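Local coordinates for Non-structural protein 3 (Porcine deltacoronavirus, PDB 6LN0), which is a multidomain coronavirus protein that joins a macro domain, which probably binds ADP-ribose, to a papain-like protease domain that probably cleaves the viral polyprotein, at residues G19-I24 / T150-N155; S329-C334 / T370-K375. One frame throughout, in Å; residues are numbered along the deposited sequence.

Overall arrangement
The two contacts lie in different domains at opposite ends of an elongated chain, with centres 85 Å apart and nearest atoms about 72 Å apart, so they share neither sheet nor helix. Both segments of contact 1 precede those of contact 2 in the sequence. Contact 1 belongs to the macro domain, where the loop after strand 10-17 meets the end of strand 146-152 in a six-stranded mixed sheet. Contact 2 joins strands 327-332 and 365-371 in the zinc-bearing sheet of the papain-like protease part. A small four-stranded sheet that includes strands 168-173 and 209-212 falls between them in sequence, consistent with domains set one after another along the chain.

Contact 1: residues G19-I24 / T150-N155; sequences GELASI and TLVTMN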
ATOM      1  N   GLY A  19     -14.383  -1.509  36.038  1.00 84.37           N
ATOM      2  CA  GLY A  19     -14.551  -1.306  37.473  1.00 88.25           C
ATOM      3  C   GLY A  19     -13.696  -2.175  38.376  1.00 84.63           C
ATOM      4  O   GLY A  19     -12.623  -2.645  37.987  1.00 87.93           O
ATOM      5  N   GLU A  20     -14.170  -2.402  39.603  1.00 86.91           N
ATOM      6  CA  GLU A  20     -13.333  -3.081  40.594  1.00 83.42           C
ATOM      7  C   GLU A  20     -13.542  -4.598  40.608  1.00 79.14           C
ATOM      8  O   GLU A  20     -14.449  -5.136  39.983  1.00 76.30           O
ATOM      9  CB  GLU A  20     -13.544  -2.500  41.998  1.00 76.86           C
ATOM     10  CG  GLU A  20     -12.608  -3.098  43.107  1.00 82.55           C
ATOM     11  CD  GLU A  20     -11.104  -3.248  42.704  1.00 88.52           C
ATOM     12  OE1 GLU A  20     -10.775  -3.755  41.609  1.00 93.30           O
ATOM     13  OE2 GLU A  20     -10.221  -2.882  43.519  1.00 89.64           O
ATOM     14  N   LEU A  21     -12.664  -5.282  41.348  1.00 75.14           N
ATOM     15  CA  LEU A  21     -12.484  -6.724  41.201  1.00 74.50           C
ATOM     16  C   LEU A  21     -13.771  -7.488  41.462  1.00 74.00           C
ATOM     17  O   LEU A  21     -14.117  -8.395  40.696  1.00 75.62           O
ATOM     18  CB  LEU A  21     -11.363  -7.205  42.129  1.00 71.70           C
ATOM     19  CG  LEU A  21     -10.035  -6.662  41.609  1.00 75.37           C
ATOM     20  CD1 LEU A  21      -8.909  -6.954  42.560  1.00 67.46           C
ATOM     21  CD2 LEU A  21      -9.716  -7.185  40.194  1.00 66.04           C
ATOM     22  N   ALA A  22     -14.516  -7.110  42.509  1.00 71.58           N
ATOM     23  CA  ALA A  22     -15.791  -7.759  42.803  1.00 75.21           C
ATOM     24  C   ALA A  22     -16.707  -7.834  41.586  1.00 71.95           C
ATOM     25  O   ALA A  22     -17.545  -8.733  41.501  1.00 70.74           O
ATOM     26  CB  ALA A  22     -16.508  -7.029  43.949  1.00 68.03           C
ATOM     27  N   SER A  23     -16.539  -6.937  40.624  1.00 80.13           N
ATOM     28  CA  SER A  23     -17.363  -6.905  39.426  1.00 75.92           C
ATOM     29  C   SER A  23     -17.090  -8.046  38.456  1.00 74.33           C
ATOM     30  O   SER A  23     -17.999  -8.428  37.705  1.00 81.02           O
ATOM     31  CB  SER A  23     -17.125  -5.611  38.673  1.00 81.53           C
ATOM     32  OG  SER A  23     -15.753  -5.450  38.369  1.00 84.10           O
ATOM     33  N   ILE A  24     -15.884  -8.622  38.472  1.00 72.52           N
ATOM     34  CA  ILE A  24     -15.420  -9.368  37.311  1.00 71.78           C
ATOM     35  C   ILE A  24     -16.252 -10.630  37.118  1.00 71.41           C
ATOM     36  O   ILE A  24     -16.725 -11.254  38.079  1.00 71.22           O
ATOM     37  CB  ILE A  24     -13.921  -9.675  37.467  1.00 67.98           C
ATOM     38  CG1 ILE A  24     -13.108  -8.389  37.447  1.00 66.56           C
ATOM     39  CG2 ILE A  24     -13.420 -10.584  36.350  1.00 65.40           C
ATOM     40  CD1 ILE A  24     -12.942  -7.803  36.040  1.00 69.91           C
ATOM     41  N   THR A 150      -7.979 -11.072  31.467  1.00 66.60           N
ATOM     42  CA  THR A 150      -8.727  -9.918  31.945  1.00 62.86           C
ATOM     43  C   THR A 150      -7.811  -9.013  32.751  1.00 61.98           C
ATOM     44  O   THR A 150      -7.309  -9.420  33.802  1.00 63.90           O
ATOM     45  CB  THR A 150      -9.899 -10.362  32.816  1.00 65.03           C
ATOM     46  OG1 THR A 150     -10.849 -11.078  32.020  1.00 69.60           O
ATOM     47  CG2 THR A 150     -10.565  -9.160  33.452  1.00 62.49           C
ATOM     48  N   LEU A 151      -7.606  -7.792  32.275  1.00 62.31           N
ATOM     49  CA  LEU A 151      -6.965  -6.765  33.081  1.00 60.61           C
ATOM     50  C   LEU A 151      -8.015  -5.838  33.658  1.00 60.99           C
ATOM     51  O   LEU A 151      -9.108  -5.676  33.110  1.00 65.23           O
ATOM     52  CB  LEU A 151      -5.963  -5.938  32.290  1.00 69.38           C
ATOM     53  CG  LEU A 151      -5.045  -6.617  31.303  1.00 68.65           C
ATOM     54  CD1 LEU A 151      -5.775  -6.538  30.009  1.00 69.80           C
ATOM     55  CD2 LEU A 151      -3.743  -5.851  31.224  1.00 64.26           C
ATOM     56  N   VAL A 152      -7.653  -5.205  34.766  1.00 61.14           N
ATOM     57  CA  VAL A 152      -8.590  -4.460  35.589  1.00 67.32           C
ATOM     58  C   VAL A 152      -7.977  -3.108  35.896  1.00 64.71           C
ATOM     59  O   VAL A 152      -6.817  -3.032  36.319  1.00 59.11           O
ATOM     60  CB  VAL A 152      -8.929  -5.210  36.892  1.00 64.90           C
ATOM     61  CG1 VAL A 152      -9.819  -4.343  37.788  1.00 68.22           C
ATOM     62  CG2 VAL A 152      -9.597  -6.547  36.575  1.00 57.47           C
ATOM     63  N   THR A 153      -8.768  -2.046  35.713  1.00 71.30           N
ATOM     64  CA  THR A 153      -8.212  -0.699  35.746  1.00 80.14           C
ATOM     65  C   THR A 153      -8.839   0.188  36.834  1.00 78.54           C
ATOM     66  O   THR A 153      -8.261   0.326  37.917  1.00 76.97           O
ATOM     67  CB  THR A 153      -8.327  -0.082  34.334  1.00 75.44           C
ATOM     68  OG1 THR A 153      -7.845   1.266  34.333  1.00 80.86           O
ATOM     69  CG2 THR A 153      -9.770  -0.157  33.751  1.00 77.88           C
ATOM     70  N   MET A 154     -10.022   0.762  36.569  1.00 79.76           N
ATOM     71  CA  MET A 154     -10.603   1.887  37.324  1.00 86.26           C
ATOM     72  C   MET A 154      -9.850   3.207  37.095  1.00 86.10           C
ATOM     73  O   MET A 154      -9.707   4.018  38.011  1.00 87.79           O
ATOM     74  CB  MET A 154     -10.695   1.585  38.817  1.00 85.78           C
ATOM     75  CG  MET A 154     -11.904   0.798  39.230  1.00 83.97           C
ATOM     76  SD  MET A 154     -11.932   0.825  41.012  1.00 90.75           S
ATOM     77  CE  MET A 154     -10.227   1.266  41.384  1.00 82.64           C
ATOM     78  N   ASN A 155      -9.382   3.437  35.865  1.00 87.80           N
ATOM     79  CA  ASN A 155      -8.816   4.729  35.484  1.00 87.06           C
ATOM     80  C   ASN A 155      -9.404   5.283  34.191  1.00 85.37           C
ATOM     81  O   ASN A 155      -9.206   6.468  33.910  1.00 89.71           O
ATOM     82  CB  ASN A 155      -7.282   4.639  35.357  1.00 83.44           C
ATOM     83  CG  ASN A 155      -6.594   6.008  35.351  1.00 84.83           C
ATOM     84  OD1 ASN A 155      -6.675   6.752  34.377  1.00 88.42           O
ATOM     85  ND2 ASN A 155      -5.897   6.328  36.437  1.00 86.38           N
TER
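Thr150 meets Ile24 tip to tip: its methyl CG2 lies 3.8 Å from Ile24 CD1. The methyl takes this role because it stands anti to the backbone N, while OG1 turns to His116, with which it is hydrogen-bonded. Two residues on, Val152 carries the largest share of the contact and turns its two methyls toward the loop. CG2 touches both Ile24 CD1, at 3.6 Å, and Leu21 CD2, at 3.7 Å, which come to it from directions about at right angles. CG1, anti to the backbone N (chi1 175°), extends to the carbonyl of Gly19, with 3.3 Å between CG1 and Gly19 O. Glu20 crosses Val152 at about a right angle, its OE1 4.0 Å from Val152 CG1. Beyond the strand, Met154 lays its chain along the start of the loop, CG 3.6 Å from Gly19 C and SD 3.8 Å from Glu20 CB. No hydrogen bond spans the two segments; the loop rests on the strand end through van der Waals contact, largely apolar, and the 3-10 segment 21-23 sets Leu21 and Ile24 so that both reach Val152. Strand 146-152 runs between strands 10-17 and 117-120 in the macro-domain sheet. Val118 of the latter touches Ile24, Thr150 and Val152, while Leu21 also packs on Ala45 and Ile49 of helix 44-53, so that Leu21 bridges from the strand end to the helix.

Contact 2: residues S329-C334 / T370-K375; sequences SATTAC and TPQSGK. With ZN (zinc ion), chain B.
One carbonyl, Thr370 O, takes two donors from opposite faces of its plane, the backbone N of Thr331 across the strands and the side-chain amide of Gln372 from its own segment. The Thr331 N to Thr370 O bond is 3.1 Å long and tilted from the carbonyl plane. Gln372 NE2 reaches the same oxygen at 3.0 Å but stands well above the plane, off the lone pairs. Its chain folds back to do so: CG lies beside the backbone N, and a second bend at chi2 (-70°) returns the amide over Thr370. On the way CG passes Ala330 CA at 3.9 Å, and the amide crosses near the Thr331 hydroxyl. Thr370 N donates in turn to Thr331 O at 2.8 Å, within the carbonyl plane, completing an antiparallel hydrogen-bonded pair. Next comes the non-hydrogen-bonded pair Ala330 and Pro371; here Ala330 CB lies close to Thr370 O, at 3.1 Å. The chain then turns a corner at Gln372, whose N-H makes a nearly straight bond of 2.7 Å to Ser329 O. Past that corner the hydroxyls of Ser329 and Ser373 are hydrogen-bonded to each other, with 2.8 Å between their OG atoms. At the far end of segment 329-334, Cys334 SG binds zinc at 2.3 Å, and Cys335, Cys360 and Cys363 complete the four-cysteine site. Strand 327-332, flanked by strands 338-346 and 365-371, thus leads through a short loop to the metal site. An antiparallel pair beside a four-cysteine zinc is characteristic of the zinc-binding fingers of coronavirus papain-like proteases.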
ATOM      1  N   SER A 329     -10.223  -1.050 -42.771  1.00 37.57           N
ATOM      2  CA  SER A 329     -10.328  -2.270 -43.553  1.00 39.95           C
ATOM      3  C   SER A 329      -9.726  -2.034 -44.940  1.00 42.19           C
ATOM      4  O   SER A 329      -9.710  -0.899 -45.435  1.00 38.91           O
ATOM      5  CB  SER A 329     -11.790  -2.706 -43.668  1.00 42.44           C
ATOM      6  OG  SER A 329     -12.478  -1.840 -44.564  1.00 46.19           O
ATOM      7  N   ALA A 330      -9.238  -3.113 -45.570  1.00 37.91           N
ATOM      8  CA  ALA A 330      -8.573  -3.010 -46.869  1.00 39.59           C
ATOM      9  C   ALA A 330      -8.479  -4.380 -47.544  1.00 39.61           C
ATOM     10  O   ALA A 330      -8.841  -5.406 -46.968  1.00 39.22           O
ATOM     11  CB  ALA A 330      -7.180  -2.394 -46.722  1.00 34.58           C
ATOM     12  N   THR A 331      -7.984  -4.380 -48.784  1.00 36.19           N
ATOM     13  CA  THR A 331      -7.682  -5.598 -49.524  1.00 37.24           C
ATOM     14  C   THR A 331      -6.198  -5.635 -49.868  1.00 39.55           C
ATOM     15  O   THR A 331      -5.566  -4.591 -50.134  1.00 36.32           O
ATOM     16  CB  THR A 331      -8.508  -5.716 -50.825  1.00 36.37           C
ATOM     17  OG1 THR A 331      -8.491  -4.466 -51.521  1.00 42.95           O
ATOM     18  CG2 THR A 331      -9.960  -6.107 -50.533  1.00 38.53           C
ATOM     19  N   THR A 332      -5.634  -6.833 -49.868  1.00 35.09           N
ATOM     20  CA  THR A 332      -4.213  -6.930 -50.165  1.00 39.35           C
ATOM     21  C   THR A 332      -3.962  -6.751 -51.662  1.00 42.04           C
ATOM     22  O   THR A 332      -4.833  -6.997 -52.499  1.00 45.13           O
ATOM     23  CB  THR A 332      -3.654  -8.272 -49.682  1.00 44.30           C
ATOM     24  OG1 THR A 332      -4.396  -9.354 -50.255  1.00 40.39           O
ATOM     25  CG2 THR A 332      -3.740  -8.380 -48.163  1.00 37.11           C
ATOM     26  N   ALA A 333      -2.770  -6.276 -51.993  1.00 45.17           N
ATOM     27  CA  ALA A 333      -2.366  -6.208 -53.391  1.00 38.87           C
ATOM     28  C   ALA A 333      -1.937  -7.574 -53.909  1.00 45.90           C
ATOM     29  O   ALA A 333      -2.122  -7.876 -55.092  1.00 52.24           O
ATOM     30  CB  ALA A 333      -1.238  -5.198 -53.567  1.00 36.29           C
ATOM     31  N   CYS A 334      -1.425  -8.431 -53.036  1.00 47.82           N
ATOM     32  CA  CYS A 334      -0.937  -9.731 -53.480  1.00 51.69           C
ATOM     33  C   CYS A 334      -2.082 -10.662 -53.882  1.00 49.79           C
ATOM     34  O   CYS A 334      -2.014 -11.312 -54.930  1.00 62.18           O
ATOM     35  CB  CYS A 334      -0.094 -10.369 -52.384  1.00 54.76           C
ATOM     36  SG  CYS A 334      -0.876 -10.264 -50.785  1.00 46.91           S
ATOM     37  N   THR A 370      -5.186  -1.791 -50.396  1.00 39.59           N
ATOM     38  CA  THR A 370      -6.081  -0.738 -50.868  1.00 40.52           C
ATOM     39  C   THR A 370      -7.162  -0.510 -49.828  1.00 42.25           C
ATOM     40  O   THR A 370      -7.983  -1.413 -49.583  1.00 40.43           O
ATOM     41  CB  THR A 370      -6.689  -1.097 -52.222  1.00 44.39           C
ATOM     42  OG1 THR A 370      -5.631  -1.287 -53.189  1.00 44.18           O
ATOM     43  CG2 THR A 370      -7.610   0.005 -52.670  1.00 40.09           C
ATOM     44  N   PRO A 371      -7.179   0.652 -49.176  1.00 44.10           N
ATOM     45  CA  PRO A 371      -8.117   0.873 -48.061  1.00 42.79           C
ATOM     46  C   PRO A 371      -9.559   0.939 -48.529  1.00 45.17           C
ATOM     47  O   PRO A 371      -9.864   1.574 -49.536  1.00 50.68           O
ATOM     48  CB  PRO A 371      -7.684   2.226 -47.488  1.00 44.54           C
ATOM     49  CG  PRO A 371      -6.322   2.493 -48.061  1.00 47.98           C
ATOM     50  CD  PRO A 371      -6.184   1.722 -49.324  1.00 38.85           C
ATOM     51  N   GLN A 372     -10.460   0.315 -47.762  1.00 48.02           N
ATOM     52  CA  GLN A 372     -11.893   0.435 -48.014  1.00 46.55           C
ATOM     53  C   GLN A 372     -12.628   1.275 -46.986  1.00 50.41           C
ATOM     54  O   GLN A 372     -13.793   1.614 -47.229  1.00 56.15           O
ATOM     55  CB  GLN A 372     -12.565  -0.942 -48.056  1.00 40.61           C
ATOM     56  CG  GLN A 372     -11.792  -1.955 -48.848  1.00 45.31           C
ATOM     57  CD  GLN A 372     -11.809  -1.646 -50.342  1.00 44.47           C
ATOM     58  OE1 GLN A 372     -12.872  -1.348 -50.913  1.00 44.71           O
ATOM     59  NE2 GLN A 372     -10.638  -1.727 -50.980  1.00 38.89           N
ATOM     60  N   SER A 373     -12.007   1.591 -45.848  1.00 48.89           N
ATOM     61  CA  SER A 373     -12.638   2.365 -44.779  1.00 48.33           C
ATOM     62  C   SER A 373     -11.550   2.830 -43.817  1.00 50.76           C
ATOM     63  O   SER A 373     -10.406   2.376 -43.889  1.00 54.47           O
ATOM     64  CB  SER A 373     -13.706   1.540 -44.062  1.00 49.83           C
ATOM     65  OG  SER A 373     -13.108   0.534 -43.263  1.00 55.65           O
ATOM     66  N   GLY A 374     -11.917   3.735 -42.902  1.00 56.74           N
ATOM     67  CA  GLY A 374     -10.954   4.368 -42.020  1.00 39.67           C
ATOM     68  C   GLY A 374     -10.329   5.612 -42.641  1.00 51.57           C
ATOM     69  O   GLY A 374     -10.456   5.894 -43.837  1.00 56.01           O
ATOM     70  N   LYS A 375      -9.619   6.368 -41.807  1.00 51.71           N
ATOM     71  CA  LYS A 375      -9.051   7.644 -42.232  1.00 54.20           C
ATOM     72  C   LYS A 375      -7.559   7.581 -42.527  1.00 55.68           C
ATOM     73  O   LYS A 375      -7.066   8.354 -43.352  1.00 62.64           O
ATOM     74  CB  LYS A 375      -9.321   8.715 -41.167  1.00 57.11           C
ATOM     75  CG  LYS A 375     -10.761   8.702 -40.663  1.00 57.25           C
ATOM     76  CD  LYS A 375     -11.068   9.884 -39.754  1.00 66.28           C
ATOM     77  CE  LYS A 375     -12.218  10.745 -40.309  1.00 71.87           C
ATOM     78  NZ  LYS A 375     -13.558  10.057 -40.385  1.00 62.75           N
TER
HETATM   79 ZN    ZN B 501      -1.739 -12.296 -50.296  1.00 48.75          ZN